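Local structure of pullulanase (2WAN) at residues M624-M632 / L660-Q670; V870-L881 / G907-I918. The protein hydrolyses alpha-1,6-glucosidic linkages in pullulan and at the branch points of starch polysaccharides, as a debranching enzyme related to alpha-amylase. All blocks are in the same frame, centred on the assembly; numbering follows the deposited sequence. Where two conformers were deposited one is given.

Interaction 1 of 2, residues M624-M632 / L660-Q670; sequences MALLGKDTM and LSSDQLVTKGQ. With ACT (acetate ion), chain O.
Ala625 O is gripped twice: Val666 N reaches it in the carbonyl plane, on a lone pair, at 3.1 Å, and Gly628 N closes a turn onto the same oxygen. Four residues on, the start of helix 629-642 is tied to the facing loop. Lys629 N donates to Gln664 O at 2.8 Å, and Asp630 N to Gln664 OE1 at 3.0 Å, a nearly straight bond of 165°, so one glutamine takes up two N-H groups of the first helical turn, which have no helical acceptors of their own. Gly628, the N-cap, has a positive phi of 89° that suits glycine, and a CB there would strike the acetate. That acetate, probably from the crystallisation liquor, accepts from both Thr631 N and Thr631 OG1. The Lys629 chain bends at chi3 (71°) and crosses Gln670 at about a right angle; its NZ meets Gln670 OE1 at 3.1 Å from above the amide plane. Without this long chain, say with an alanine here, Gln670 OE1 would probably lose its lysine donor and the amide its cover by CD. Val666 supplies the apolar centre, CG2 4.0 Å from Met632 CG and CG1 4.3 Å from Met624 CE. In the barrel, the contact joins the turn between strand 618-621 and helix 629-642 to the loop after strand 647-650, with Met624 and Lys668 touching strand 677-679 and Met632 packed on Phe621.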
loop_
_atom_site.group_PDB
_atom_site.type_symbol
_atom_site.label_atom_id
_atom_site.label_comp_id
_atom_site.label_asym_id
_atom_site.label_seq_id
_atom_site.Cartn_x
_atom_site.Cartn_y
_atom_site.Cartn_z
ATOM N N MET A 624 0.236 0.225 -1.256
ATOM C CA MET A 624 -0.736 -0.443 -0.393
ATOM C C MET A 624 -1.189 -1.823 -0.906
ATOM O O MET A 624 -1.479 -2.731 -0.104
ATOM C CB MET A 624 -1.939 0.472 -0.190
ATOM C CG MET A 624 -2.930 -0.091 0.844
ATOM S SD MET A 624 -4.249 1.076 1.195
ATOM C CE MET A 624 -5.150 1.072 -0.367
ATOM N N ALA A 625 -1.238 -1.987 -2.227
ATOM C CA ALA A 625 -1.606 -3.289 -2.814
ATOM C C ALA A 625 -0.798 -4.419 -2.173
ATOM O O ALA A 625 -1.346 -5.476 -1.866
ATOM C CB ALA A 625 -1.392 -3.274 -4.329
ATOM N N LEU A 626 0.497 -4.172 -1.958
ATOM C CA LEU A 626 1.398 -5.158 -1.342
ATOM C C LEU A 626 1.036 -5.584 0.076
ATOM O O LEU A 626 1.430 -6.673 0.519
ATOM C CB LEU A 626 2.834 -4.634 -1.344
ATOM C CG LEU A 626 3.472 -4.358 -2.709
ATOM C CD1 LEU A 626 4.826 -3.730 -2.500
ATOM C CD2 LEU A 626 3.606 -5.670 -3.512
ATOM N N LEU A 627 0.317 -4.735 0.810
ATOM C CA LEU A 627 -0.014 -5.071 2.207
ATOM C C LEU A 627 -1.101 -6.136 2.311
ATOM O O LEU A 627 -1.168 -6.865 3.308
ATOM C CB LEU A 627 -0.379 -3.813 3.002
ATOM C CG LEU A 627 0.735 -2.747 3.017
ATOM C CD1 LEU A 627 0.267 -1.529 3.804
ATOM C CD2 LEU A 627 2.073 -3.292 3.594
ATOM N N GLY A 628 -1.926 -6.248 1.272
ATOM C CA GLY A 628 -2.963 -7.281 1.216
ATOM C C GLY A 628 -4.294 -6.879 1.832
ATOM O O GLY A 628 -4.353 -6.075 2.781
ATOM N N LYS A 629 -5.371 -7.444 1.289
ATOM C CA LYS A 629 -6.742 -7.150 1.737
ATOM C C LYS A 629 -6.976 -7.462 3.201
ATOM O O LYS A 629 -7.520 -6.637 3.926
ATOM C CB LYS A 629 -7.782 -7.915 0.903
ATOM C CG LYS A 629 -8.023 -7.368 -0.480
ATOM C CD LYS A 629 -8.745 -8.401 -1.354
ATOM C CE LYS A 629 -10.190 -8.594 -0.948
ATOM N NZ LYS A 629 -10.882 -9.491 -1.939
ATOM N N ASP A 630 -6.577 -8.662 3.635
ATOM C CA ASP A 630 -6.818 -9.091 5.001
ATOM C C ASP A 630 -6.153 -8.156 5.996
ATOM O O ASP A 630 -6.756 -7.760 6.994
ATOM C CB ASP A 630 -6.337 -10.534 5.195
ATOM C CG ASP A 630 -7.249 -11.549 4.498
ATOM O OD1 ASP A 630 -8.302 -11.151 3.958
ATOM O OD2 ASP A 630 -6.906 -12.752 4.498
ATOM N N THR A 631 -4.918 -7.779 5.686
ATOM C CA THR A 631 -4.168 -6.837 6.515
ATOM C C THR A 631 -4.805 -5.442 6.560
ATOM O O THR A 631 -4.950 -4.861 7.637
ATOM C CB THR A 631 -2.699 -6.777 6.064
ATOM O OG1 THR A 631 -2.100 -8.067 6.276
ATOM C CG2 THR A 631 -1.895 -5.719 6.849
ATOM N N MET A 632 -5.207 -4.915 5.404
ATOM C CA MET A 632 -5.832 -3.583 5.370
ATOM C C MET A 632 -7.179 -3.548 6.097
ATOM O O MET A 632 -7.536 -2.557 6.720
ATOM C CB MET A 632 -6.002 -3.083 3.932
ATOM C CG MET A 632 -4.701 -2.773 3.182
ATOM S SD MET A 632 -3.493 -1.819 4.136
ATOM C CE MET A 632 -4.449 -0.447 4.732
ATOM N N LEU A 660 2.967 -12.070 -3.229
ATOM C CA LEU A 660 1.592 -12.209 -2.750
ATOM C C LEU A 660 0.644 -12.569 -3.900
ATOM O O LEU A 660 0.735 -11.987 -4.994
ATOM C CB LEU A 660 1.126 -10.910 -2.080
ATOM C CG LEU A 660 -0.182 -10.969 -1.291
ATOM C CD1 LEU A 660 -0.064 -11.900 -0.064
ATOM C CD2 LEU A 660 -0.636 -9.561 -0.867
ATOM N N SER A 661 -0.275 -13.498 -3.645
ATOM C CA SER A 661 -1.250 -13.897 -4.670
ATOM C C SER A 661 -2.135 -12.726 -5.097
ATOM O O SER A 661 -2.515 -11.886 -4.271
ATOM C CB SER A 661 -2.106 -15.070 -4.186
ATOM O OG SER A 661 -2.896 -14.690 -3.073
ATOM N N SER A 662 -2.465 -12.666 -6.388
ATOM C CA SER A 662 -3.222 -11.528 -6.925
ATOM C C SER A 662 -4.591 -11.343 -6.249
ATOM O O SER A 662 -5.119 -10.232 -6.224
ATOM C CB SER A 662 -3.360 -11.625 -8.457
ATOM O OG SER A 662 -4.494 -12.387 -8.826
ATOM N N ASP A 663 -5.142 -12.424 -5.689
ATOM C CA ASP A 663 -6.422 -12.402 -4.978
ATOM C C ASP A 663 -6.372 -11.576 -3.698
ATOM O O ASP A 663 -7.411 -11.165 -3.167
ATOM C CB ASP A 663 -6.846 -13.825 -4.607
ATOM C CG ASP A 663 -7.270 -14.636 -5.801
ATOM O OD1 ASP A 663 -7.124 -14.142 -6.937
ATOM O OD2 ASP A 663 -7.750 -15.769 -5.596
ATOM N N GLN A 664 -5.163 -11.370 -3.175
ATOM C CA GLN A 664 -5.010 -10.596 -1.938
ATOM C C GLN A 664 -4.485 -9.179 -2.182
ATOM O O GLN A 664 -4.620 -8.310 -1.313
ATOM C CB GLN A 664 -4.161 -11.347 -0.895
ATOM C CG GLN A 664 -4.988 -12.309 0.001
ATOM C CD GLN A 664 -6.005 -11.581 0.903
ATOM O OE1 GLN A 664 -5.659 -10.664 1.656
ATOM N NE2 GLN A 664 -7.258 -12.000 0.832
ATOM N N LEU A 665 -3.915 -8.938 -3.362
ATOM C CA LEU A 665 -3.355 -7.613 -3.677
ATOM C C LEU A 665 -4.468 -6.579 -3.672
ATOM O O LEU A 665 -5.546 -6.819 -4.223
ATOM C CB LEU A 665 -2.623 -7.612 -5.019
ATOM C CG LEU A 665 -1.286 -8.357 -5.106
ATOM C CD1 LEU A 665 -0.836 -8.427 -6.549
ATOM C CD2 LEU A 665 -0.196 -7.695 -4.240
ATOM N N VAL A 666 -4.224 -5.439 -3.021
ATOM C CA VAL A 666 -5.255 -4.397 -2.968
ATOM C C VAL A 666 -5.161 -3.485 -4.195
ATOM O O VAL A 666 -4.692 -2.342 -4.126
ATOM C CB VAL A 666 -5.238 -3.568 -1.654
ATOM C CG1 VAL A 666 -6.571 -2.799 -1.484
ATOM C CG2 VAL A 666 -4.984 -4.468 -0.441
ATOM N N THR A 667 -5.611 -4.020 -5.328
ATOM C CA THR A 667 -5.759 -3.243 -6.569
ATOM C C THR A 667 -7.145 -2.580 -6.571
ATOM O O THR A 667 -7.943 -2.825 -5.676
ATOM C CB THR A 667 -5.592 -4.162 -7.804
ATOM O OG1 THR A 667 -6.419 -5.319 -7.637
ATOM C CG2 THR A 667 -4.143 -4.608 -7.938
ATOM N N LYS A 668 -7.420 -1.705 -7.541
ATOM C CA LYS A 668 -8.691 -0.981 -7.542
ATOM C C LYS A 668 -9.880 -1.940 -7.607
ATOM O O LYS A 668 -9.910 -2.858 -8.443
ATOM C CB LYS A 668 -8.751 0.040 -8.687
ATOM C CG LYS A 668 -7.694 1.154 -8.600
ATOM C CD LYS A 668 -8.040 2.309 -9.548
ATOM C CE LYS A 668 -7.915 1.887 -11.035
ATOM N NZ LYS A 668 -6.523 1.518 -11.417
ATOM N N GLY A 669 -10.845 -1.729 -6.721
ATOM C CA GLY A 669 -12.011 -2.622 -6.590
ATOM C C GLY A 669 -11.872 -3.484 -5.341
ATOM O O GLY A 669 -12.860 -3.828 -4.696
ATOM N N GLN A 670 -10.632 -3.804 -4.975
ATOM C CA GLN A 670 -10.388 -4.672 -3.823
ATOM C C GLN A 670 -10.591 -3.974 -2.470
ATOM O O GLN A 670 -10.697 -4.634 -1.432
ATOM C CB GLN A 670 -8.987 -5.282 -3.911
ATOM C CG GLN A 670 -8.770 -6.166 -5.134
ATOM C CD GLN A 670 -9.040 -7.618 -4.804
ATOM O OE1 GLN A 670 -10.172 -7.997 -4.502
ATOM N NE2 GLN A 670 -7.990 -8.430 -4.816
HETATM C C ACT O . -2.647 -10.345 3.369
HETATM O O ACT O . -3.243 -9.439 4.008
HETATM O OXT ACT O . -3.294 -10.989 2.514
HETATM C CH3 ACT O . -1.210 -10.652 3.586
#

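Interaction 2 of 2, residues V870-L881 / G907-I918; sequences VMYNPNKTSQTL and GNVQVPAISTLI
Asn873 and Ser915 form a hydrogen-bonded antiparallel pair, Asn873 N giving a 2.8 Å bond to Ser915 O, and the asparagine side chain then fastens the loops beyond. Its CB lies 3.7 Å from Val911 CG1. With CG anti to the backbone N (chi1 178°), the amide extends between the two connecting loops. OD1 takes Asn875 N, closing an Asx turn, and also Asn875 ND2 at 3.0 Å. ND2 points straight at Thr877 O, 3.1 Å away in the amide plane, and donates as well to Pro912 O at 3.1 Å from above that carbonyl's plane; Ser915 OG reaches Pro912 O from the opposite face. Asparagine suits this place because one flat group both accepts and donates. Ile914 and Ser915 together face Asn873 as a G1 beta bulge. On the same face as Asn873, Met871 runs out extended to put SD 3.7 Å from Val911 CG2, and Leu881 CD2 meets Leu917 CD2, linking the two ladders. Thr916 OG1 lies at the edge of the Tyr872 ring on the other face, which packs against helix 753-769. Backbone bonds that most sequences could make thus hold the ladders, whereas the loops' shape probably depends on one buried amide matched at both ends.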
loop_
_atom_site.group_PDB
_atom_site.type_symbol
_atom_site.label_atom_id
_atom_site.label_comp_id
_atom_site.label_asym_id
_atom_site.label_seq_id
_atom_site.Cartn_x
_atom_site.Cartn_y
_atom_site.Cartn_z
ATOM N N VAL A 870 -22.474 22.517 -12.385
ATOM C CA VAL A 870 -21.052 22.677 -12.697
ATOM C C VAL A 870 -20.859 22.256 -14.161
ATOM O O VAL A 870 -21.394 21.232 -14.582
ATOM C CB VAL A 870 -20.162 21.751 -11.809
ATOM C CG1 VAL A 870 -18.679 21.795 -12.233
ATOM C CG2 VAL A 870 -20.301 22.116 -10.324
ATOM N N MET A 871 -20.086 23.032 -14.923
ATOM C CA MET A 871 -19.695 22.623 -16.287
ATOM C C MET A 871 -18.213 22.881 -16.535
ATOM O O MET A 871 -17.730 24.003 -16.304
ATOM C CB MET A 871 -20.529 23.358 -17.349
ATOM C CG MET A 871 -20.096 23.010 -18.778
ATOM S SD MET A 871 -21.299 23.658 -19.941
ATOM C CE MET A 871 -20.293 23.714 -21.434
ATOM N N TYR A 872 -17.509 21.846 -16.996
ATOM C CA TYR A 872 -16.102 21.957 -17.382
ATOM C C TYR A 872 -16.044 22.173 -18.883
ATOM O O TYR A 872 -16.592 21.365 -19.641
ATOM C CB TYR A 872 -15.325 20.680 -17.043
ATOM C CG TYR A 872 -15.538 20.135 -15.647
ATOM C CD1 TYR A 872 -15.312 20.918 -14.521
ATOM C CD2 TYR A 872 -15.924 18.814 -15.467
ATOM C CE1 TYR A 872 -15.508 20.387 -13.219
ATOM C CE2 TYR A 872 -16.129 18.285 -14.191
ATOM C CZ TYR A 872 -15.920 19.078 -13.083
ATOM O OH TYR A 872 -16.117 18.533 -11.837
ATOM N N ASN A 873 -15.402 23.259 -19.298
ATOM C CA ASN A 873 -15.159 23.537 -20.726
ATOM C C ASN A 873 -13.665 23.609 -21.049
ATOM O O ASN A 873 -13.071 24.683 -20.921
ATOM C CB ASN A 873 -15.820 24.842 -21.173
ATOM C CG ASN A 873 -15.527 25.140 -22.637
ATOM O OD1 ASN A 873 -15.270 24.217 -23.398
ATOM N ND2 ASN A 873 -15.523 26.403 -23.012
ATOM N N PRO A 874 -13.066 22.485 -21.491
ATOM C CA PRO A 874 -11.633 22.460 -21.813
ATOM C C PRO A 874 -11.290 23.040 -23.179
ATOM O O PRO A 874 -10.111 23.197 -23.502
ATOM C CB PRO A 874 -11.310 20.969 -21.813
ATOM C CG PRO A 874 -12.592 20.311 -22.194
ATOM C CD PRO A 874 -13.661 21.136 -21.545
ATOM N N ASN A 875 -12.311 23.351 -23.962
ATOM C CA ASN A 875 -12.114 23.787 -25.342
ATOM C C ASN A 875 -11.628 25.219 -25.462
ATOM O O ASN A 875 -11.819 26.037 -24.561
ATOM C CB ASN A 875 -13.406 23.575 -26.118
ATOM C CG ASN A 875 -13.874 22.155 -26.040
ATOM O OD1 ASN A 875 -13.232 21.252 -26.585
ATOM N ND2 ASN A 875 -14.974 21.929 -25.316
ATOM N N LYS A 876 -10.998 25.528 -26.596
ATOM C CA LYS A 876 -10.438 26.849 -26.805
ATOM C C LYS A 876 -11.444 27.920 -27.241
ATOM O O LYS A 876 -11.076 29.089 -27.400
ATOM C CB LYS A 876 -9.252 26.751 -27.771
ATOM C CG LYS A 876 -7.979 26.345 -27.039
ATOM C CD LYS A 876 -6.817 26.208 -27.977
ATOM C CE LYS A 876 -5.565 25.800 -27.224
ATOM N NZ LYS A 876 -4.460 25.498 -28.183
ATOM N N THR A 877 -12.708 27.539 -27.413
ATOM C CA THR A 877 -13.763 28.516 -27.647
ATOM C C THR A 877 -14.809 28.400 -26.560
ATOM O O THR A 877 -14.922 27.346 -25.919
ATOM C CB THR A 877 -14.429 28.346 -29.029
ATOM O OG1 THR A 877 -14.989 27.036 -29.130
ATOM C CG2 THR A 877 -13.398 28.521 -30.148
ATOM N N SER A 878 -15.570 29.473 -26.372
ATOM C CA SER A 878 -16.677 29.468 -25.420
ATOM C C SER A 878 -17.726 28.477 -25.886
ATOM O O SER A 878 -17.846 28.196 -27.086
ATOM C CB SER A 878 -17.286 30.864 -25.258
ATOM O OG SER A 878 -17.904 31.277 -26.472
ATOM N N GLN A 879 -18.485 27.941 -24.928
ATOM C CA GLN A 879 -19.492 26.940 -25.205
ATOM C C GLN A 879 -20.750 27.301 -24.434
ATOM O O GLN A 879 -20.677 27.904 -23.368
ATOM C CB GLN A 879 -19.007 25.561 -24.781
ATOM C CG GLN A 879 -17.714 25.110 -25.460
ATOM C CD GLN A 879 -17.916 24.778 -26.922
ATOM O OE1 GLN A 879 -18.882 24.116 -27.292
ATOM N NE2 GLN A 879 -16.982 25.207 -27.761
ATOM N N THR A 880 -21.905 26.935 -24.968
ATOM C CA THR A 880 -23.157 27.301 -24.326
ATOM C C THR A 880 -23.840 26.099 -23.693
ATOM O O THR A 880 -23.710 24.977 -24.165
ATOM C CB THR A 880 -24.119 27.992 -25.314
ATOM O OG1 THR A 880 -24.452 27.074 -26.363
ATOM C CG2 THR A 880 -23.455 29.220 -25.920
ATOM N N LEU A 881 -24.551 26.361 -22.599
ATOM C CA LEU A 881 -25.277 25.334 -21.881
ATOM C C LEU A 881 -26.753 25.709 -21.758
ATOM O O LEU A 881 -27.072 26.794 -21.296
ATOM C CB LEU A 881 -24.680 25.176 -20.468
ATOM C CG LEU A 881 -25.420 24.179 -19.577
ATOM C CD1 LEU A 881 -25.222 22.757 -20.079
ATOM C CD2 LEU A 881 -24.901 24.286 -18.156
ATOM N N GLY A 907 -32.388 30.145 -18.988
ATOM C CA GLY A 907 -32.482 29.487 -20.301
ATOM C C GLY A 907 -31.208 28.922 -20.877
ATOM O O GLY A 907 -31.151 27.747 -21.232
ATOM N N ASN A 908 -30.191 29.773 -20.989
ATOM C CA ASN A 908 -28.943 29.413 -21.623
ATOM C C ASN A 908 -27.846 30.260 -20.996
ATOM O O ASN A 908 -28.102 31.372 -20.514
ATOM C CB ASN A 908 -29.049 29.675 -23.141
ATOM C CG ASN A 908 -27.947 29.020 -23.946
ATOM O OD1 ASN A 908 -28.000 27.823 -24.256
ATOM N ND2 ASN A 908 -26.970 29.822 -24.355
ATOM N N VAL A 909 -26.627 29.732 -20.983
ATOM C CA VAL A 909 -25.483 30.477 -20.441
ATOM C C VAL A 909 -24.202 30.120 -21.195
ATOM O O VAL A 909 -24.021 28.974 -21.635
ATOM C CB VAL A 909 -25.315 30.237 -18.900
ATOM C CG1 VAL A 909 -24.920 28.803 -18.604
ATOM C CG2 VAL A 909 -24.322 31.241 -18.274
ATOM N N GLN A 910 -23.326 31.109 -21.350
ATOM C CA GLN A 910 -22.062 30.912 -22.051
ATOM C C GLN A 910 -20.930 30.635 -21.055
ATOM O O GLN A 910 -20.810 31.314 -20.032
ATOM C CB GLN A 910 -21.761 32.146 -22.906
ATOM C CG GLN A 910 -20.592 31.972 -23.860
ATOM C CD GLN A 910 -20.434 33.164 -24.786
ATOM O OE1 GLN A 910 -21.382 33.575 -25.454
ATOM N NE2 GLN A 910 -19.237 33.729 -24.820
ATOM N N VAL A 911 -20.138 29.606 -21.336
ATOM C CA VAL A 911 -19.020 29.235 -20.495
ATOM C C VAL A 911 -17.735 29.592 -21.219
ATOM O O VAL A 911 -17.465 29.013 -22.283
ATOM C CB VAL A 911 -18.993 27.710 -20.216
ATOM C CG1 VAL A 911 -17.816 27.369 -19.311
ATOM C CG2 VAL A 911 -20.345 27.234 -19.600
ATOM N N PRO A 912 -16.921 30.511 -20.652
ATOM C CA PRO A 912 -15.670 30.877 -21.349
ATOM C C PRO A 912 -14.729 29.706 -21.643
ATOM O O PRO A 912 -14.785 28.650 -20.987
ATOM C CB PRO A 912 -14.986 31.858 -20.385
ATOM C CG PRO A 912 -16.053 32.382 -19.515
ATOM C CD PRO A 912 -17.121 31.306 -19.425
ATOM N N ALA A 913 -13.873 29.902 -22.644
ATOM C CA ALA A 913 -12.854 28.929 -23.032
ATOM C C ALA A 913 -12.005 28.495 -21.836
ATOM O O ALA A 913 -11.709 29.312 -20.951
ATOM C CB ALA A 913 -11.957 29.531 -24.101
ATOM N N ILE A 914 -11.635 27.213 -21.822
ATOM C CA ILE A 914 -10.782 26.590 -20.782
ATOM C C ILE A 914 -11.148 27.074 -19.369
ATOM O O ILE A 914 -10.355 27.729 -18.688
ATOM C CB ILE A 914 -9.260 26.801 -21.032
ATOM C CG1 ILE A 914 -8.960 26.797 -22.538
ATOM C CG2 ILE A 914 -8.435 25.721 -20.312
ATOM C CD1 ILE A 914 -7.471 26.883 -22.851
ATOM N N SER A 915 -12.374 26.768 -18.953
ATOM C CA SER A 915 -12.825 27.211 -17.638
ATOM C C SER A 915 -13.916 26.320 -17.075
ATOM O O SER A 915 -14.418 25.397 -17.742
ATOM C CB SER A 915 -13.351 28.653 -17.726
ATOM O OG SER A 915 -14.637 28.672 -18.324
ATOM N N THR A 916 -14.265 26.607 -15.825
ATOM C CA THR A 916 -15.349 25.909 -15.136
ATOM C C THR A 916 -16.437 26.909 -14.789
ATOM O O THR A 916 -16.159 27.992 -14.252
ATOM C CB THR A 916 -14.822 25.207 -13.845
ATOM O OG1 THR A 916 -13.829 24.248 -14.210
ATOM C CG2 THR A 916 -15.986 24.486 -13.101
ATOM N N LEU A 917 -17.673 26.562 -15.141
ATOM C CA LEU A 917 -18.853 27.375 -14.812
ATOM C C LEU A 917 -19.498 26.763 -13.581
ATOM O O LEU A 917 -19.622 25.542 -13.502
ATOM C CB LEU A 917 -19.872 27.327 -15.970
ATOM C CG LEU A 917 -21.241 27.982 -15.712
ATOM C CD1 LEU A 917 -21.150 29.498 -15.899
ATOM C CD2 LEU A 917 -22.323 27.367 -16.609
ATOM N N ILE A 918 -19.894 27.598 -12.618
ATOM C CA ILE A 918 -20.718 27.148 -11.502
ATOM C C ILE A 918 -21.917 28.068 -11.340
ATOM O O ILE A 918 -21.778 29.292 -11.311
ATOM C CB ILE A 918 -19.930 27.085 -10.175
ATOM C CG1 ILE A 918 -18.634 26.297 -10.395
ATOM C CG2 ILE A 918 -20.821 26.390 -9.069
ATOM C CD1 ILE A 918 -17.706 26.253 -9.217
#

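How the interactions relate
Interaction 1 belongs to the catalytic alpha/beta barrel, its centre about 8 Å from the centre of the folded chain, whereas interaction 2 belongs to the all-beta domain near the C-terminus, about 39 Å from it; their centres are 41 Å apart and they share no element. Both are partly buried. In 624-632 / 660-670 a helix start meets an irregular loop, so the bonds are few and individually placed, and a lysine and an aspartate lie on the more exposed side. In 870-881 / 907-918 regular antiparallel ladders supply repeated backbone bonds over a larger buried surface, with mostly neutral groups at the loops. A glutamine uses backbone and side-chain oxygens for one N-H each in the first; an asparagine joins loops in the second.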